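PDB 4IVF: glutathione S-transferase from Lodderomyces elongisporus, which probably acts as a glutathione transferase of the GST superfamily and binds two glutathione molecules in each subunit. Local coordinates for residues Q35-D38 / E43-E46; T12-N17 / E219-N224; D156-N161 / K167-D172. All blocks are in the same frame, centred on the assembly; numbering follows the deposited sequence.

Interaction 1: residues Q35-D38 / E43-E46. With GSH (glutathione), chain U.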
loop_
_atom_site.group_PDB
_atom_site.type_symbol
_atom_site.label_atom_id
_atom_site.label_comp_id
_atom_site.label_asym_id
_atom_site.label_seq_id
_atom_site.Cartn_x
_atom_site.Cartn_y
_atom_site.Cartn_z
ATOM N N GLN F 35 -20.474 -5.932 10.195
ATOM C CA GLN F 35 -21.509 -4.999 9.785
ATOM C C GLN F 35 -21.285 -4.670 8.322
ATOM O O GLN F 35 -20.268 -4.088 7.966
ATOM C CB GLN F 35 -21.499 -3.716 10.636
ATOM C CG GLN F 35 -22.480 -2.666 10.130
ATOM C CD GLN F 35 -22.619 -1.457 11.061
ATOM O OE1 GLN F 35 -22.470 -1.564 12.284
ATOM N NE2 GLN F 35 -22.898 -0.300 10.475
ATOM N N LYS F 36 -22.237 -5.037 7.476
ATOM C CA LYS F 36 -22.057 -4.877 6.041
ATOM C C LYS F 36 -22.491 -3.520 5.493
ATOM O O LYS F 36 -23.341 -2.843 6.066
ATOM C CB LYS F 36 -22.710 -6.031 5.267
ATOM C CG LYS F 36 -24.134 -6.352 5.655
ATOM C CD LYS F 36 -24.483 -7.774 5.235
ATOM C CE LYS F 36 -25.967 -8.058 5.375
ATOM N NZ LYS F 36 -26.748 -7.305 4.363
ATOM N N PHE F 37 -21.878 -3.123 4.388
ATOM C CA PHE F 37 -22.250 -1.886 3.710
ATOM C C PHE F 37 -22.736 -2.197 2.307
ATOM O O PHE F 37 -22.155 -3.052 1.613
ATOM C CB PHE F 37 -21.055 -0.929 3.618
ATOM C CG PHE F 37 -20.649 -0.330 4.934
ATOM C CD1 PHE F 37 -20.057 -1.110 5.915
ATOM C CD2 PHE F 37 -20.860 1.020 5.189
ATOM C CE1 PHE F 37 -19.690 -0.560 7.130
ATOM C CE2 PHE F 37 -20.496 1.575 6.397
ATOM C CZ PHE F 37 -19.908 0.785 7.371
ATOM N N ASP F 38 -23.795 -1.497 1.902
ATOM C CA ASP F 38 -24.269 -1.483 0.528
ATOM C C ASP F 38 -23.605 -0.350 -0.254
ATOM O O ASP F 38 -24.009 0.817 -0.152
ATOM C CB ASP F 38 -25.784 -1.298 0.499
ATOM C CG ASP F 38 -26.380 -1.505 -0.890
ATOM O OD1 ASP F 38 -25.660 -1.339 -1.900
ATOM O OD2 ASP F 38 -27.582 -1.839 -0.968
ATOM N N GLU F 43 -23.007 3.934 1.136
ATOM C CA GLU F 43 -23.060 3.848 2.594
ATOM C C GLU F 43 -21.728 4.130 3.299
ATOM O O GLU F 43 -21.735 4.540 4.461
ATOM C CB GLU F 43 -23.649 2.500 3.050
ATOM C CG GLU F 43 -25.114 2.317 2.652
ATOM C CD GLU F 43 -25.776 1.088 3.270
ATOM O OE1 GLU F 43 -25.085 0.285 3.934
ATOM O OE2 GLU F 43 -27.007 0.927 3.089
ATOM N N THR F 44 -20.597 3.916 2.622
ATOM C CA THR F 44 -19.295 4.192 3.248
ATOM C C THR F 44 -18.980 5.688 3.294
ATOM O O THR F 44 -17.954 6.094 3.846
ATOM C CB THR F 44 -18.110 3.488 2.544
ATOM O OG1 THR F 44 -17.917 4.063 1.246
ATOM C CG2 THR F 44 -18.352 1.991 2.423
ATOM N N LYS F 45 -19.855 6.504 2.710
ATOM C CA LYS F 45 -19.667 7.951 2.730
ATOM C C LYS F 45 -20.572 8.660 3.744
ATOM O O LYS F 45 -20.584 9.891 3.821
ATOM C CB LYS F 45 -19.874 8.530 1.335
ATOM C CG LYS F 45 -18.944 7.963 0.287
ATOM C CD LYS F 45 -17.490 8.364 0.525
ATOM C CE LYS F 45 -16.586 7.710 -0.509
ATOM N NZ LYS F 45 -15.135 7.873 -0.201
ATOM N N GLU F 46 -21.325 7.887 4.520
ATOM C CA GLU F 46 -22.176 8.461 5.562
ATOM C C GLU F 46 -21.334 9.110 6.654
ATOM O O GLU F 46 -20.237 8.629 6.961
ATOM C CB GLU F 46 -23.109 7.400 6.141
ATOM C CG GLU F 46 -24.235 7.023 5.184
ATOM C CD GLU F 46 -25.052 5.838 5.665
ATOM O OE1 GLU F 46 -24.695 5.246 6.710
ATOM O OE2 GLU F 46 -26.050 5.493 4.992
HETATM N N1 GSH U . -6.725 0.942 -0.035
HETATM C CA1 GSH U . -7.933 0.413 0.529
HETATM C C1 GSH U . -7.654 -0.815 1.279
HETATM O O11 GSH U . -8.256 -1.059 2.348
HETATM O O12 GSH U . -6.819 -1.647 0.856
HETATM C CB1 GSH U . -8.949 0.142 -0.575
HETATM C CG1 GSH U . -10.282 -0.001 0.046
HETATM C CD1 GSH U . -11.421 -0.074 -0.960
HETATM O OE1 GSH U . -11.253 0.035 -2.183
HETATM N N2 GSH U . -12.819 -0.288 -0.443
HETATM C CA2 GSH U . -13.914 -0.339 -1.384
HETATM C C2 GSH U . -14.915 0.727 -0.998
HETATM O O2 GSH U . -15.185 0.908 0.194
HETATM C CB2 GSH U . -14.537 -1.661 -1.320
HETATM S SG2 GSH U . -13.353 -2.910 -1.736
HETATM N N3 GSH U . -15.563 1.536 -2.025
HETATM C CA3 GSH U . -16.527 2.543 -1.622
HETATM C C3 GSH U . -16.232 3.864 -2.212
HETATM O O31 GSH U . -15.082 4.167 -2.601
HETATM O O32 GSH U . -17.167 4.702 -2.318
#

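Interaction 2: residues T12-N17 / E219-N224. With GSH (glutathione), chain U; GSH (glutathione), chain T.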
loop_
_atom_site.group_PDB
_atom_site.type_symbol
_atom_site.label_atom_id
_atom_site.label_comp_id
_atom_site.label_asym_id
_atom_site.label_seq_id
_atom_site.Cartn_x
_atom_site.Cartn_y
_atom_site.Cartn_z
ATOM N N THR F 12 -17.422 -4.036 6.656
ATOM C CA THR F 12 -16.998 -4.632 5.408
ATOM C C THR F 12 -18.126 -4.776 4.395
ATOM O O THR F 12 -19.265 -4.371 4.644
ATOM C CB THR F 12 -16.324 -5.995 5.664
ATOM O OG1 THR F 12 -15.732 -6.481 4.451
ATOM C CG2 THR F 12 -17.328 -7.006 6.204
ATOM N N ALA F 13 -17.774 -5.341 3.243
ATOM C CA ALA F 13 -18.701 -5.617 2.152
ATOM C C ALA F 13 -18.105 -6.788 1.370
ATOM O O ALA F 13 -16.899 -7.022 1.437
ATOM C CB ALA F 13 -18.851 -4.383 1.250
ATOM N N PRO F 14 -18.938 -7.520 0.614
ATOM C CA PRO F 14 -18.404 -8.682 -0.110
ATOM C C PRO F 14 -17.555 -8.268 -1.319
ATOM O O PRO F 14 -18.056 -8.177 -2.437
ATOM C CB PRO F 14 -19.666 -9.433 -0.543
ATOM C CG PRO F 14 -20.729 -8.395 -0.573
ATOM C CD PRO F 14 -20.395 -7.377 0.458
ATOM N N THR F 15 -16.272 -8.018 -1.069
ATOM C CA THR F 15 -15.371 -7.392 -2.035
ATOM C C THR F 15 -13.965 -7.942 -1.759
ATOM O O THR F 15 -13.712 -8.424 -0.650
ATOM C CB THR F 15 -15.356 -5.845 -1.862
ATOM O OG1 THR F 15 -14.934 -5.514 -0.535
ATOM C CG2 THR F 15 -16.742 -5.210 -2.138
ATOM N N PRO F 16 -13.054 -7.870 -2.756
ATOM C CA PRO F 16 -11.696 -8.431 -2.605
ATOM C C PRO F 16 -11.010 -7.907 -1.357
ATOM O O PRO F 16 -10.291 -8.641 -0.676
ATOM C CB PRO F 16 -10.932 -7.905 -3.829
ATOM C CG PRO F 16 -11.950 -7.314 -4.747
ATOM C CD PRO F 16 -13.232 -7.123 -4.020
ATOM N N ASN F 17 -11.244 -6.631 -1.060
ATOM C CA ASN F 17 -10.616 -6.001 0.081
ATOM C C ASN F 17 -11.185 -6.481 1.406
ATOM O O ASN F 17 -10.426 -6.780 2.339
ATOM C CB ASN F 17 -10.680 -4.485 -0.051
ATOM C CG ASN F 17 -9.623 -3.960 -0.986
ATOM O OD1 ASN F 17 -8.503 -4.494 -1.040
ATOM N ND2 ASN F 17 -9.969 -2.939 -1.752
ATOM N N GLU F 219 -17.050 -16.365 2.282
ATOM C CA GLU F 219 -18.497 -16.319 2.491
ATOM C C GLU F 219 -18.893 -15.222 3.491
ATOM O O GLU F 219 -20.011 -15.209 4.001
ATOM C CB GLU F 219 -19.010 -17.680 2.963
ATOM C CG GLU F 219 -18.688 -18.830 2.013
ATOM C CD GLU F 219 -18.792 -20.200 2.686
ATOM O OE1 GLU F 219 -19.067 -20.252 3.906
ATOM O OE2 GLU F 219 -18.597 -21.226 1.996
ATOM N N VAL F 220 -17.972 -14.300 3.751
ATOM C CA VAL F 220 -18.174 -13.238 4.733
ATOM C C VAL F 220 -17.950 -11.849 4.134
ATOM O O VAL F 220 -16.824 -11.488 3.802
ATOM C CB VAL F 220 -17.224 -13.402 5.939
ATOM C CG1 VAL F 220 -17.327 -12.191 6.875
ATOM C CG2 VAL F 220 -17.528 -14.701 6.687
ATOM N N PRO F 221 -19.026 -11.064 3.984
ATOM C CA PRO F 221 -20.422 -11.475 4.184
ATOM C C PRO F 221 -20.907 -12.384 3.045
ATOM O O PRO F 221 -20.255 -12.436 2.001
ATOM C CB PRO F 221 -21.189 -10.139 4.223
ATOM C CG PRO F 221 -20.303 -9.148 3.584
ATOM C CD PRO F 221 -18.889 -9.610 3.783
ATOM N N PRO F 222 -22.013 -13.119 3.261
ATOM C CA PRO F 222 -22.485 -14.152 2.332
ATOM C C PRO F 222 -22.723 -13.657 0.923
ATOM O O PRO F 222 -23.179 -12.538 0.725
ATOM C CB PRO F 222 -23.826 -14.580 2.935
ATOM C CG PRO F 222 -23.712 -14.262 4.367
ATOM C CD PRO F 222 -22.844 -13.052 4.477
ATOM N N LYS F 223 -22.401 -14.496 -0.051
ATOM C CA LYS F 223 -22.832 -14.255 -1.415
ATOM C C LYS F 223 -24.339 -14.505 -1.483
ATOM O O LYS F 223 -24.852 -15.445 -0.873
ATOM C CB LYS F 223 -22.083 -15.171 -2.385
ATOM C CG LYS F 223 -22.485 -14.989 -3.844
ATOM C CD LYS F 223 -21.614 -15.821 -4.788
ATOM C CE LYS F 223 -21.997 -17.302 -4.776
ATOM N NZ LYS F 223 -21.006 -18.108 -5.536
ATOM N N ASN F 224 -25.048 -13.645 -2.201
ATOM C CA ASN F 224 -26.476 -13.835 -2.430
ATOM C C ASN F 224 -26.924 -13.096 -3.687
ATOM O O ASN F 224 -26.125 -12.419 -4.334
ATOM C CB ASN F 224 -27.304 -13.404 -1.200
ATOM C CG ASN F 224 -27.037 -11.971 -0.781
ATOM O OD1 ASN F 224 -26.986 -11.067 -1.615
ATOM N ND2 ASN F 224 -26.851 -11.759 0.521
HETATM N N1 GSH U . -6.725 0.942 -0.035
HETATM C CA1 GSH U . -7.933 0.413 0.529
HETATM C C1 GSH U . -7.654 -0.815 1.279
HETATM O O11 GSH U . -8.256 -1.059 2.348
HETATM O O12 GSH U . -6.819 -1.647 0.856
HETATM C CB1 GSH U . -8.949 0.142 -0.575
HETATM C CG1 GSH U . -10.282 -0.001 0.046
HETATM C CD1 GSH U . -11.421 -0.074 -0.960
HETATM O OE1 GSH U . -11.253 0.035 -2.183
HETATM N N2 GSH U . -12.819 -0.288 -0.443
HETATM C CA2 GSH U . -13.914 -0.339 -1.384
HETATM C C2 GSH U . -14.915 0.727 -0.998
HETATM O O2 GSH U . -15.185 0.908 0.194
HETATM C CB2 GSH U . -14.537 -1.661 -1.320
HETATM S SG2 GSH U . -13.353 -2.910 -1.736
HETATM N N3 GSH U . -15.563 1.536 -2.025
HETATM C CA3 GSH U . -16.527 2.543 -1.622
HETATM C C3 GSH U . -16.232 3.864 -2.212
HETATM O O31 GSH U . -15.082 4.167 -2.601
HETATM O O32 GSH U . -17.167 4.702 -2.318
HETATM N N1 GSH T . -14.553 4.613 -5.762
HETATM C CA1 GSH T . -14.521 3.510 -6.691
HETATM C C1 GSH T . -14.486 4.018 -8.069
HETATM O O11 GSH T . -14.381 5.248 -8.277
HETATM O O12 GSH T . -14.542 3.230 -9.038
HETATM C CB1 GSH T . -15.681 2.537 -6.454
HETATM C CG1 GSH T . -15.276 1.146 -6.778
HETATM C CD1 GSH T . -14.298 0.557 -5.761
HETATM O OE1 GSH T . -14.225 0.993 -4.601
HETATM N N2 GSH T . -13.390 -0.587 -6.145
HETATM C CA2 GSH T . -12.460 -1.134 -5.170
HETATM C C2 GSH T . -11.052 -0.784 -5.567
HETATM O O2 GSH T . -10.765 -0.666 -6.750
HETATM C CB2 GSH T . -12.566 -2.591 -5.141
HETATM S SG2 GSH T . -14.226 -3.089 -4.847
HETATM N N3 GSH T . -10.019 -0.598 -4.563
HETATM C CA3 GSH T . -8.676 -0.270 -4.999
HETATM C C3 GSH T . -7.676 -0.861 -4.088
HETATM O O31 GSH T . -7.919 -1.916 -3.450
HETATM O O32 GSH T . -6.567 -0.276 -3.949
HETATM O O HOH W 1 -15.348 -9.359 4.737
#

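Interaction 3: residues D156-N161 / K167-D172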
loop_
_atom_site.group_PDB
_atom_site.type_symbol
_atom_site.label_atom_id
_atom_site.label_comp_id
_atom_site.label_asym_id
_atom_site.label_seq_id
_atom_site.Cartn_x
_atom_site.Cartn_y
_atom_site.Cartn_z
ATOM N N ASP F 156 6.828 -14.637 -10.902
ATOM C CA ASP F 156 8.266 -14.592 -10.736
ATOM C C ASP F 156 8.667 -14.732 -9.255
ATOM O O ASP F 156 9.592 -15.477 -8.927
ATOM C CB ASP F 156 8.845 -13.306 -11.326
ATOM C CG ASP F 156 10.360 -13.330 -11.379
ATOM O OD1 ASP F 156 10.924 -14.431 -11.226
ATOM O OD2 ASP F 156 10.988 -12.269 -11.576
ATOM N N ILE F 157 7.964 -14.022 -8.377
ATOM C CA ILE F 157 8.228 -14.077 -6.940
ATOM C C ILE F 157 8.120 -15.514 -6.423
ATOM O O ILE F 157 9.032 -16.017 -5.738
ATOM C CB ILE F 157 7.288 -13.117 -6.157
ATOM C CG1 ILE F 157 7.631 -11.674 -6.500
ATOM C CG2 ILE F 157 7.427 -13.314 -4.662
ATOM C CD1 ILE F 157 6.704 -10.673 -5.916
ATOM N N LEU F 158 7.029 -16.185 -6.792
ATOM C CA LEU F 158 6.844 -17.582 -6.426
ATOM C C LEU F 158 7.957 -18.477 -6.952
ATOM O O LEU F 158 8.364 -19.421 -6.274
ATOM C CB LEU F 158 5.496 -18.100 -6.924
ATOM C CG LEU F 158 4.264 -17.616 -6.168
ATOM C CD1 LEU F 158 3.028 -18.122 -6.857
ATOM C CD2 LEU F 158 4.307 -18.096 -4.732
ATOM N N SER F 159 8.451 -18.173 -8.151
ATOM C CA SER F 159 9.498 -18.970 -8.791
ATOM C C SER F 159 10.830 -18.865 -8.050
ATOM O O SER F 159 11.672 -19.763 -8.132
ATOM C CB SER F 159 9.686 -18.561 -10.255
ATOM O OG SER F 159 10.425 -17.360 -10.344
ATOM N N ARG F 160 11.013 -17.768 -7.326
ATOM C CA ARG F 160 12.224 -17.556 -6.562
ATOM C C ARG F 160 12.196 -18.275 -5.212
ATOM O O ARG F 160 13.188 -18.285 -4.491
ATOM C CB ARG F 160 12.474 -16.060 -6.377
ATOM C CG ARG F 160 12.701 -15.340 -7.682
ATOM C CD ARG F 160 12.813 -13.847 -7.485
ATOM N NE ARG F 160 12.796 -13.150 -8.767
ATOM C CZ ARG F 160 13.443 -12.015 -9.013
ATOM N NH1 ARG F 160 14.172 -11.447 -8.059
ATOM N NH2 ARG F 160 13.364 -11.453 -10.214
ATOM N N ASN F 161 11.064 -18.880 -4.869
ATOM C CA ASN F 161 10.955 -19.630 -3.614
ATOM C C ASN F 161 11.015 -21.134 -3.890
ATOM O O ASN F 161 10.164 -21.906 -3.447
ATOM C CB ASN F 161 9.669 -19.255 -2.865
ATOM C CG ASN F 161 9.678 -19.703 -1.411
ATOM O OD1 ASN F 161 10.680 -20.199 -0.912
ATOM N ND2 ASN F 161 8.559 -19.523 -0.729
ATOM N N LYS F 167 5.472 -22.610 -3.030
ATOM C CA LYS F 167 4.122 -22.682 -2.485
ATOM C C LYS F 167 3.728 -21.392 -1.771
ATOM O O LYS F 167 2.541 -21.111 -1.599
ATOM C CB LYS F 167 3.993 -23.860 -1.516
ATOM C CG LYS F 167 4.163 -25.218 -2.176
ATOM C CD LYS F 167 4.940 -26.181 -1.296
ATOM C CE LYS F 167 4.129 -26.675 -0.118
ATOM N NZ LYS F 167 4.983 -27.444 0.841
ATOM N N TYR F 168 4.726 -20.615 -1.360
ATOM C CA TYR F 168 4.495 -19.408 -0.569
ATOM C C TYR F 168 5.240 -18.221 -1.160
ATOM O O TYR F 168 6.318 -18.372 -1.720
ATOM C CB TYR F 168 4.985 -19.618 0.861
ATOM C CG TYR F 168 4.573 -20.928 1.484
ATOM C CD1 TYR F 168 3.293 -21.104 1.974
ATOM C CD2 TYR F 168 5.466 -21.987 1.584
ATOM C CE1 TYR F 168 2.905 -22.277 2.548
ATOM C CE2 TYR F 168 5.085 -23.184 2.159
ATOM C CZ TYR F 168 3.799 -23.320 2.647
ATOM O OH TYR F 168 3.389 -24.500 3.229
ATOM N N LEU F 169 4.678 -17.028 -1.020
ATOM C CA LEU F 169 5.397 -15.834 -1.443
ATOM C C LEU F 169 6.669 -15.616 -0.633
ATOM O O LEU F 169 7.683 -15.162 -1.167
ATOM C CB LEU F 169 4.508 -14.611 -1.314
ATOM C CG LEU F 169 3.367 -14.536 -2.318
ATOM C CD1 LEU F 169 2.531 -13.273 -2.067
ATOM C CD2 LEU F 169 3.940 -14.559 -3.727
ATOM N N VAL F 170 6.623 -15.913 0.661
ATOM C CA VAL F 170 7.819 -15.771 1.495
ATOM C C VAL F 170 8.091 -16.999 2.356
ATOM O O VAL F 170 7.273 -17.376 3.195
ATOM C CB VAL F 170 7.762 -14.525 2.404
ATOM C CG1 VAL F 170 9.054 -14.389 3.188
ATOM C CG2 VAL F 170 7.522 -13.275 1.588
ATOM N N GLY F 171 9.250 -17.616 2.138
ATOM C CA GLY F 171 9.710 -18.725 2.956
ATOM C C GLY F 171 8.835 -19.966 2.981
ATOM O O GLY F 171 8.386 -20.451 1.938
ATOM N N ASP F 172 8.589 -20.473 4.185
ATOM C CA ASP F 172 7.874 -21.731 4.381
ATOM C C ASP F 172 6.484 -21.566 4.992
ATOM O O ASP F 172 5.943 -22.491 5.581
ATOM C CB ASP F 172 8.703 -22.655 5.277
ATOM C CG ASP F 172 8.976 -22.050 6.653
ATOM O OD1 ASP F 172 8.794 -20.826 6.828
ATOM O OD2 ASP F 172 9.382 -22.804 7.565
HETATM O O HOH W 2 10.048 -15.563 -3.125
#

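Interaction 1: residues Q35-D38 / E43-E46
D38 N points its hydrogen almost straight at E43 OE1, a 3.0 Å bond with an N-H...O angle of 173°, and this closes the loop that leaves strand 32-36 of the thioredoxin-like domain. The loop comes back as the 3-10 turn 43-45, just ahead of helix 47-52. E43 stretches out beyond CG to bring its carboxylate here, and the donor sits above that group's plane, 73° out of it. On the way, the aliphatic part of E43 runs past the backbone: CG lies 3.4 Å from D38 O. D38 itself turns the other way. With CG opposite the backbone N (chi1 -170°), its carboxylate turns away from E43, and OD1 is hydrogen-bonded to S40 OG within the same loop. D38 OD2 lies 4.9 Å from E43 OE2; the like charges may be partly offset by K41, a long and weak partner of OD2.

F37 forms the buried half of the contact. Its ring presents an edge to the E43 carbonyl, CD2 coming to 3.7 Å from E43 C, and meets T44 CG2 obliquely; the F49 ring and I58 pack on it as well. The same turn carries two residues of the glutathione pocket. T44 OG1, hydrogen-bonded to G56 O, lies 3.5 Å from CA3 of glutathione U, and K45 CE approaches O32 of the glycyl carboxylate to 3.6 Å.

Interaction 2: residues T12-N17 / E219-N224
The flat A13-P14 peptide group has the P221 ring over one of its faces, CG and CD lying above it with CD 3.8 Å from A13 C. The side chains of P14 and P221 cross at about a right angle, P14 CD against P221 CG at 3.6 Å. Before A13, T12 CG2 reaches P221 CD, 3.9 Å away. The peptide bond before P221 is cis. The contact joins the two domains of the GST fold: the turn between strand 8-12 and helix 16-27, which carries glutathione-binding residues, is backed by the tail that follows helix 212-217.

Polar links between the segments are indirect. One water bridges T12 OG1 and V220 O, donating to V220 O. P14 is the centre of an inverse gamma turn, and T15 OG1 donates to A13 O across it (3.2 Å), approaching from above the carbonyl plane.

Beyond the turn the chain faces the ligands. T15 is the N-cap of helix 16-27, its OG1 weakly accepting from G18 N, and OG1 also comes close to SG2 of glutathione U, at 3.3 Å. N17 ND2 gives a nearly straight bond (2.9 Å, 172°) to O31 of glutathione T, while N17 OD1 is held by K20 NZ and W184 NE1. The tail thus meets the turn through apolar surfaces and one water, whereas N17 ND2 bonds a glutathione; T15 OG1, its proton given to A13 O, would probably meet the sulfur as something other than a donor.

Interaction 3: residues D156-N161 / K167-D172
N161 ND2 spends both of its hydrogens on the facing loop, one on Y168 O (2.7 Å, 172°) and one on G171 O (2.8 Å, 175°). Both acceptors lie in the plane of the amide, which fixes its rotation. G171 O is met on a lone pair in its carbonyl plane, whereas at Y168 O the donor stands above the plane. Because CG is set opposite the backbone N (chi1 -165°), the amide is carried clear of its own chain and into the loop; OD1 takes a hydrogen bond from N164 ND2.

Beside this polar grip is a tight apolar cluster. L169 CD2 touches both helix residues, 3.7 Å from L158 CD2 and 3.8 Å from I157 CG2. A water also bridges helix and loop here, donating to I157 O (2.8 Å) and L169 O (3.1 Å). This is the C-terminal end of helix 137-159 in the all-helical GST domain, packed on the loop that leads to helix 176-185, where D178 OD2 accepts a hydrogen bond from L169 N. Helix 199-209 covers L158, and Y110 of helix 102-131 touches I157.

The contact slackens at exposed K167. Its side chain, and the Y168 ring beyond its CB, lead away from the helix; K167 CB and D172 C lie on opposite faces of that ring. R160 turns instead toward the second subunit: NH2 makes a salt bridge to D156 OD2 (2.9 Å) and a hydrogen bond to V50 O of that subunit.

Overall arrangement
Interactions 1 and 2 are neighbours, centres 13 Å apart, stitched together where strand 32-36 runs parallel to strand 8-12: F37 N lies 2.9 Å from T12 O, and Q35 O 3.1 Å from T12 N. Both touch glutathione U, interaction 1 at its glycyl end and interaction 2 at its thiol; interaction 2 also reaches glutathione T. Along the chain, interaction 2 closes a large loop that encloses the other two. Interaction 3 belongs to the helical domain, across the chain's centre, about 36 Å from interaction 1 and 28 Å from interaction 2 between centres. The I157 side chain is still about 12 Å from a bound glutathione.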